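Local coordinates for protein hypothetical oxidoreductase (Sinorhizobium meliloti, PDB 3RH7) that binds flavin mononucleotide in a split-barrel domain and probably acts as an NADPH-dependent flavin reductase, at residues N96-R100 and L292-I296; K43-F47 and D104-A108. All coordinates share one frame; numbering follows the deposited sequence.

Contact 1: N96-R100 and L292-I296; sequences NTFAR and LESSI. With FMN (flavin mononucleotide), chain G.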
loop_
_atom_site.group_PDB
_atom_site.type_symbol
_atom_site.label_atom_id
_atom_site.label_comp_id
_atom_site.label_asym_id
_atom_site.label_seq_id
_atom_site.Cartn_x
_atom_site.Cartn_y
_atom_site.Cartn_z
ATOM N N ASN A 96 -3.992 9.194 13.038
ATOM C CA ASN A 96 -3.459 10.473 13.470
ATOM C C ASN A 96 -3.499 10.549 15.022
ATOM O O ASN A 96 -2.423 10.631 15.627
ATOM C CB ASN A 96 -4.185 11.616 12.767
ATOM C CG ASN A 96 -3.932 11.657 11.257
ATOM O OD1 ASN A 96 -2.944 11.102 10.753
ATOM N ND2 ASN A 96 -4.764 12.391 10.494
ATOM N N THR A 97 -4.689 10.369 15.669
ATOM C CA THR A 97 -4.818 10.351 17.146
ATOM C C THR A 97 -3.714 9.514 17.844
ATOM O O THR A 97 -3.093 9.983 18.797
ATOM C CB THR A 97 -6.176 9.763 17.567
ATOM O OG1 THR A 97 -7.249 10.411 16.879
ATOM C CG2 THR A 97 -6.382 9.790 19.076
ATOM N N PHE A 98 -3.483 8.278 17.344
ATOM C CA PHE A 98 -2.563 7.313 17.928
ATOM C C PHE A 98 -1.102 7.483 17.490
ATOM O O PHE A 98 -0.275 6.633 17.820
ATOM C CB PHE A 98 -3.067 5.881 17.667
ATOM C CG PHE A 98 -4.073 5.437 18.708
ATOM C CD1 PHE A 98 -5.424 5.721 18.557
ATOM C CD2 PHE A 98 -3.656 4.798 19.874
ATOM C CE1 PHE A 98 -6.341 5.339 19.538
ATOM C CE2 PHE A 98 -4.582 4.408 20.849
ATOM C CZ PHE A 98 -5.919 4.684 20.677
ATOM N N ALA A 99 -0.772 8.595 16.811
ATOM C CA ALA A 99 0.600 8.920 16.386
ATOM C C ALA A 99 1.033 10.261 16.979
ATOM O O ALA A 99 2.219 10.467 17.221
ATOM C CB ALA A 99 0.689 8.963 14.871
ATOM N N ARG A 100 0.030 11.160 17.222
ATOM C CA ARG A 100 0.084 12.510 17.786
ATOM C C ARG A 100 0.160 12.480 19.342
ATOM O O ARG A 100 -0.283 11.498 19.936
ATOM C CB ARG A 100 -1.179 13.276 17.324
ATOM C CG ARG A 100 -1.187 13.660 15.838
ATOM C CD ARG A 100 -0.485 14.975 15.569
ATOM N NE ARG A 100 -1.213 16.103 16.166
ATOM C CZ ARG A 100 -0.646 17.239 16.569
ATOM N NH1 ARG A 100 0.670 17.412 16.458
ATOM N NH2 ARG A 100 -1.386 18.204 17.103
ATOM N N LEU A 292 0.342 18.475 9.325
ATOM C CA LEU A 292 0.033 17.485 10.345
ATOM C C LEU A 292 0.611 16.096 9.950
ATOM O O LEU A 292 1.201 15.438 10.801
ATOM C CB LEU A 292 -1.481 17.429 10.560
ATOM C CG LEU A 292 -2.019 16.322 11.501
ATOM C CD1 LEU A 292 -2.082 16.792 12.938
ATOM C CD2 LEU A 292 -3.411 15.883 11.073
ATOM N N GLU A 293 0.485 15.685 8.661
ATOM C CA GLU A 293 0.983 14.414 8.111
ATOM C C GLU A 293 2.539 14.460 7.914
ATOM O O GLU A 293 3.173 13.450 7.511
ATOM C CB GLU A 293 0.231 14.065 6.810
ATOM C CG GLU A 293 -1.258 13.835 7.059
ATOM C CD GLU A 293 -2.167 13.377 5.925
ATOM O OE1 GLU A 293 -1.675 13.122 4.795
ATOM O OE2 GLU A 293 -3.390 13.260 6.193
ATOM N N SER A 294 3.131 15.669 8.237
ATOM C CA SER A 294 4.560 16.053 8.243
ATOM C C SER A 294 5.122 15.946 9.650
ATOM O O SER A 294 6.302 15.643 9.798
ATOM C CB SER A 294 4.771 17.480 7.722
ATOM O OG SER A 294 4.841 17.572 6.307
ATOM N N SER A 295 4.278 16.226 10.682
ATOM C CA SER A 295 4.603 16.144 12.122
ATOM C C SER A 295 4.420 14.698 12.631
ATOM O O SER A 295 4.672 14.429 13.814
ATOM C CB SER A 295 3.751 17.121 12.947
ATOM O OG SER A 295 2.449 16.667 13.303
ATOM N N ILE A 296 3.986 13.768 11.729
ATOM C CA ILE A 296 3.793 12.353 12.044
ATOM C C ILE A 296 4.529 11.457 11.011
ATOM O O ILE A 296 5.006 11.923 9.958
ATOM C CB ILE A 296 2.281 11.960 12.223
ATOM C CG1 ILE A 296 1.398 12.236 10.964
ATOM C CG2 ILE A 296 1.686 12.596 13.497
ATOM C CD1 ILE A 296 1.235 11.116 9.933
HETATM N N1 FMN G . 6.274 4.579 15.760
HETATM C C2 FMN G . 6.983 3.426 16.061
HETATM O O2 FMN G . 7.602 3.346 17.137
HETATM N N3 FMN G . 6.919 2.352 15.178
HETATM C C4 FMN G . 6.256 2.323 13.938
HETATM O O4 FMN G . 6.204 1.355 13.172
HETATM C C4A FMN G . 5.538 3.629 13.585
HETATM N N5 FMN G . 4.874 3.713 12.444
HETATM C C5A FMN G . 4.120 4.883 12.175
HETATM C C6 FMN G . 3.401 4.896 10.930
HETATM C C7 FMN G . 2.560 5.984 10.559
HETATM C C7M FMN G . 1.813 5.952 9.257
HETATM C C8 FMN G . 2.465 7.079 11.451
HETATM C C8M FMN G . 1.609 8.227 11.098
HETATM C C9 FMN G . 3.194 7.107 12.698
HETATM C C9A FMN G . 4.056 6.026 13.108
HETATM N N10 FMN G . 4.803 5.972 14.364
HETATM C C10 FMN G . 5.560 4.777 14.640
HETATM C "C1'" FMN G . 4.756 7.131 15.339
HETATM C "C2'" FMN G . 4.058 6.728 16.711
HETATM O "O2'" FMN G . 2.697 6.296 16.635
HETATM C "C3'" FMN G . 4.117 7.654 17.957
HETATM O "O3'" FMN G . 4.417 9.032 17.673
HETATM C "C4'" FMN G . 4.861 7.057 19.194
HETATM O "O4'" FMN G . 5.983 6.140 18.928
HETATM C "C5'" FMN G . 3.835 6.428 20.109
HETATM O "O5'" FMN G . 3.557 7.462 21.036
HETATM P P FMN G . 4.276 7.372 22.513
HETATM O O1P FMN G . 4.189 5.791 22.715
HETATM O O2P FMN G . 3.424 8.211 23.536
HETATM O O3P FMN G . 5.669 8.050 22.527
#
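The carbonyl oxygen N96 O is gripped twice, by A99 N at 2.9 Å and by R100 N at 3.0 Å. This double capture closes the turn in which helix 92-97 of the FMN-binding split barrel ends, and it sets A99 and R100 against the loop that follows helix 281-292. The ribityl chain of FMN bonds to the same turn: O3' donates to A99 O over 2.7 Å. Across the contact, CB of A99 meets CG2 of I296 at 4.0 Å, and the remaining branch of I296, which ends in CD1, packs on methyl C8M of the isoalloxazine. I296 CG1 sits between the backbone N and the carbonyl carbon (chi1 59°), which sends that branch to the flavin and leaves CG2 for A99 and R100.

R100 bends at chi2 and chi3 and crosses I296 at about a right angle, with R100 CD 3.8 Å from I296 CG2. CD1 of L292 then covers one face of the guanidinium, 3.4 Å from R100 NE. Cutting R100 back to an alanine removes the bent chain, and L292 CD1 and I296 CG2 would probably lose their cover, opening a gap between turn and loop. At the helix end, ND2 of N96 lies against CD2 of L292, while OD1 is hydrogen-bonded to Y166. The loop is tied back to the end of its helix: S295 OG donates to L292 O across 3.1 Å, approaching at a C=O...donor angle of 123° and tilted 18° from the carbonyl plane.

Contact 2: K43-F47 and D104-A108; sequences KPIGF and DRFAA. With FMN (flavin mononucleotide), chain G.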
loop_
_atom_site.group_PDB
_atom_site.type_symbol
_atom_site.label_atom_id
_atom_site.label_comp_id
_atom_site.label_asym_id
_atom_site.label_seq_id
_atom_site.Cartn_x
_atom_site.Cartn_y
_atom_site.Cartn_z
ATOM N N LYS A 43 -4.431 0.145 32.415
ATOM C CA LYS A 43 -4.867 1.257 31.565
ATOM C C LYS A 43 -4.524 0.948 30.111
ATOM O O LYS A 43 -3.384 0.551 29.826
ATOM C CB LYS A 43 -4.213 2.588 32.006
ATOM C CG LYS A 43 -4.517 3.794 31.104
ATOM C CD LYS A 43 -3.762 5.052 31.497
ATOM C CE LYS A 43 -4.535 6.289 31.103
ATOM N NZ LYS A 43 -4.044 7.505 31.805
ATOM N N PRO A 44 -5.478 1.138 29.163
ATOM C CA PRO A 44 -5.155 0.875 27.759
ATOM C C PRO A 44 -4.113 1.854 27.216
ATOM O O PRO A 44 -4.209 3.065 27.422
ATOM C CB PRO A 44 -6.509 1.015 27.049
ATOM C CG PRO A 44 -7.306 1.860 27.914
ATOM C CD PRO A 44 -6.879 1.577 29.313
ATOM N N ILE A 45 -3.102 1.298 26.553
ATOM C CA ILE A 45 -2.028 2.033 25.884
ATOM C C ILE A 45 -1.988 1.618 24.413
ATOM O O ILE A 45 -2.376 0.500 24.062
ATOM C CB ILE A 45 -0.643 1.873 26.561
ATOM C CG1 ILE A 45 -0.258 0.390 26.761
ATOM C CG2 ILE A 45 -0.610 2.661 27.857
ATOM C CD1 ILE A 45 1.160 0.118 26.575
ATOM N N GLY A 46 -1.525 2.524 23.573
ATOM C CA GLY A 46 -1.434 2.258 22.151
ATOM C C GLY A 46 -0.515 3.191 21.403
ATOM O O GLY A 46 -0.009 4.170 21.967
ATOM N N PHE A 47 -0.289 2.864 20.112
ATOM C CA PHE A 47 0.520 3.630 19.170
ATOM C C PHE A 47 0.281 3.172 17.740
ATOM O O PHE A 47 0.107 1.984 17.486
ATOM C CB PHE A 47 2.011 3.559 19.505
ATOM C CG PHE A 47 2.721 2.248 19.266
ATOM C CD1 PHE A 47 2.658 1.222 20.203
ATOM C CD2 PHE A 47 3.549 2.080 18.164
ATOM C CE1 PHE A 47 3.358 0.027 20.010
ATOM C CE2 PHE A 47 4.225 0.878 17.959
ATOM C CZ PHE A 47 4.126 -0.140 18.886
ATOM N N ASP A 104 -5.860 11.689 25.996
ATOM C CA ASP A 104 -6.593 10.435 25.967
ATOM C C ASP A 104 -6.797 10.058 24.523
ATOM O O ASP A 104 -7.676 10.603 23.835
ATOM C CB ASP A 104 -7.935 10.497 26.745
ATOM C CG ASP A 104 -8.720 9.176 26.762
ATOM O OD1 ASP A 104 -8.147 8.121 26.336
ATOM O OD2 ASP A 104 -9.893 9.184 27.215
ATOM N N ARG A 105 -5.972 9.117 24.072
ATOM C CA ARG A 105 -6.033 8.594 22.714
ATOM C C ARG A 105 -7.249 7.704 22.507
ATOM O O ARG A 105 -7.869 7.771 21.438
ATOM C CB ARG A 105 -4.778 7.789 22.408
ATOM C CG ARG A 105 -3.765 8.516 21.573
ATOM C CD ARG A 105 -2.425 7.849 21.713
ATOM N NE ARG A 105 -1.364 8.626 21.092
ATOM C CZ ARG A 105 -0.104 8.233 21.029
ATOM N NH1 ARG A 105 0.258 7.057 21.526
ATOM N NH2 ARG A 105 0.806 9.003 20.455
ATOM N N PHE A 106 -7.600 6.880 23.528
ATOM C CA PHE A 106 -8.663 5.897 23.414
ATOM C C PHE A 106 -10.075 6.506 23.349
ATOM O O PHE A 106 -11.037 5.790 23.050
ATOM C CB PHE A 106 -8.524 4.871 24.531
ATOM C CG PHE A 106 -7.474 3.829 24.197
ATOM C CD1 PHE A 106 -6.133 4.046 24.490
ATOM C CD2 PHE A 106 -7.823 2.649 23.550
ATOM C CE1 PHE A 106 -5.164 3.095 24.152
ATOM C CE2 PHE A 106 -6.855 1.696 23.224
ATOM C CZ PHE A 106 -5.533 1.921 23.534
ATOM N N ALA A 107 -10.186 7.834 23.532
ATOM C CA ALA A 107 -11.437 8.576 23.446
ATOM C C ALA A 107 -11.783 8.902 21.984
ATOM O O ALA A 107 -12.849 9.443 21.712
ATOM C CB ALA A 107 -11.329 9.846 24.263
ATOM N N ALA A 108 -10.890 8.589 21.050
ATOM C CA ALA A 108 -11.085 8.820 19.624
ATOM C C ALA A 108 -11.528 7.548 18.879
ATOM O O ALA A 108 -11.727 7.602 17.654
ATOM C CB ALA A 108 -9.799 9.342 19.015
HETATM N N1 FMN G . 6.274 4.579 15.760
HETATM C C2 FMN G . 6.983 3.426 16.061
HETATM O O2 FMN G . 7.602 3.346 17.137
HETATM N N3 FMN G . 6.919 2.352 15.178
HETATM C C4 FMN G . 6.256 2.323 13.938
HETATM O O4 FMN G . 6.204 1.355 13.172
HETATM C C4A FMN G . 5.538 3.629 13.585
HETATM N N5 FMN G . 4.874 3.713 12.444
HETATM C C5A FMN G . 4.120 4.883 12.175
HETATM C C6 FMN G . 3.401 4.896 10.930
HETATM C C7 FMN G . 2.560 5.984 10.559
HETATM C C7M FMN G . 1.813 5.952 9.257
HETATM C C8 FMN G . 2.465 7.079 11.451
HETATM C C8M FMN G . 1.609 8.227 11.098
HETATM C C9 FMN G . 3.194 7.107 12.698
HETATM C C9A FMN G . 4.056 6.026 13.108
HETATM N N10 FMN G . 4.803 5.972 14.364
HETATM C C10 FMN G . 5.560 4.777 14.640
HETATM C "C1'" FMN G . 4.756 7.131 15.339
HETATM C "C2'" FMN G . 4.058 6.728 16.711
HETATM O "O2'" FMN G . 2.697 6.296 16.635
HETATM C "C3'" FMN G . 4.117 7.654 17.957
HETATM O "O3'" FMN G . 4.417 9.032 17.673
HETATM C "C4'" FMN G . 4.861 7.057 19.194
HETATM O "O4'" FMN G . 5.983 6.140 18.928
HETATM C "C5'" FMN G . 3.835 6.428 20.109
HETATM O "O5'" FMN G . 3.557 7.462 21.036
HETATM P P FMN G . 4.276 7.372 22.513
HETATM O O1P FMN G . 4.189 5.791 22.715
HETATM O O2P FMN G . 3.424 8.211 23.536
HETATM O O3P FMN G . 5.669 8.050 22.527
#
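F106 lays one face of its ring under P44, whose CB stands 3.7 Å from the ring centroid and only 8° off the ring normal, a clear CH-pi contact. It fixes the loop after helix 92-97 to the start of strand 44-56, part of the antiparallel sheet of the FMN-binding split barrel. The strand backbone runs on past the edge of the same ring, where I45 O lies 3.5 Å from F106 CZ and G46 N also comes close. Edge-to-face packing against F98 and W111 extends this cluster of aromatic rings.

The neighbouring R105 reaches past G46 toward the cofactor. Its chain is extended from CG to NE, carrying the guanidinium to the ribityl phosphate ester, where R105 NH2, also hydrogen-bonded to R100 O, donates to FMN O5' over 3.2 Å with an N-H...acceptor angle of 155°. NH1 adds a weak bond to that oxygen, which lies in the guanidinium plane. Two donors thus converge on one ester oxygen. G46 O lies 2.9 Å from R105 NH1. F47 points its CB away from the loop and touches the flavin chain: F47 CB lies 3.5 Å from FMN C5', and the edge of its ring faces N3 of the isoalloxazine.

In the fold
The two contacts alternate along the chain, in the order 43-47, 96-100, 104-108 and 292-296, and their centres lie about 14 Å apart. Both touch one FMN: contact 2 at the ribityl phosphate ester and the N3 edge, contact 1 at the ribityl hydroxyl and the methyl-bearing ring. They also meet directly, since R100 O lies 2.8 Å from R105 NH2, a probable hydrogen bond. Three of the segments belong to the split barrel, while 292-296 comes from the far end of the sequence, beyond the mixed four-stranded sheet and helix 281-292, so the FMN pocket draws on pieces from both halves of the sequence.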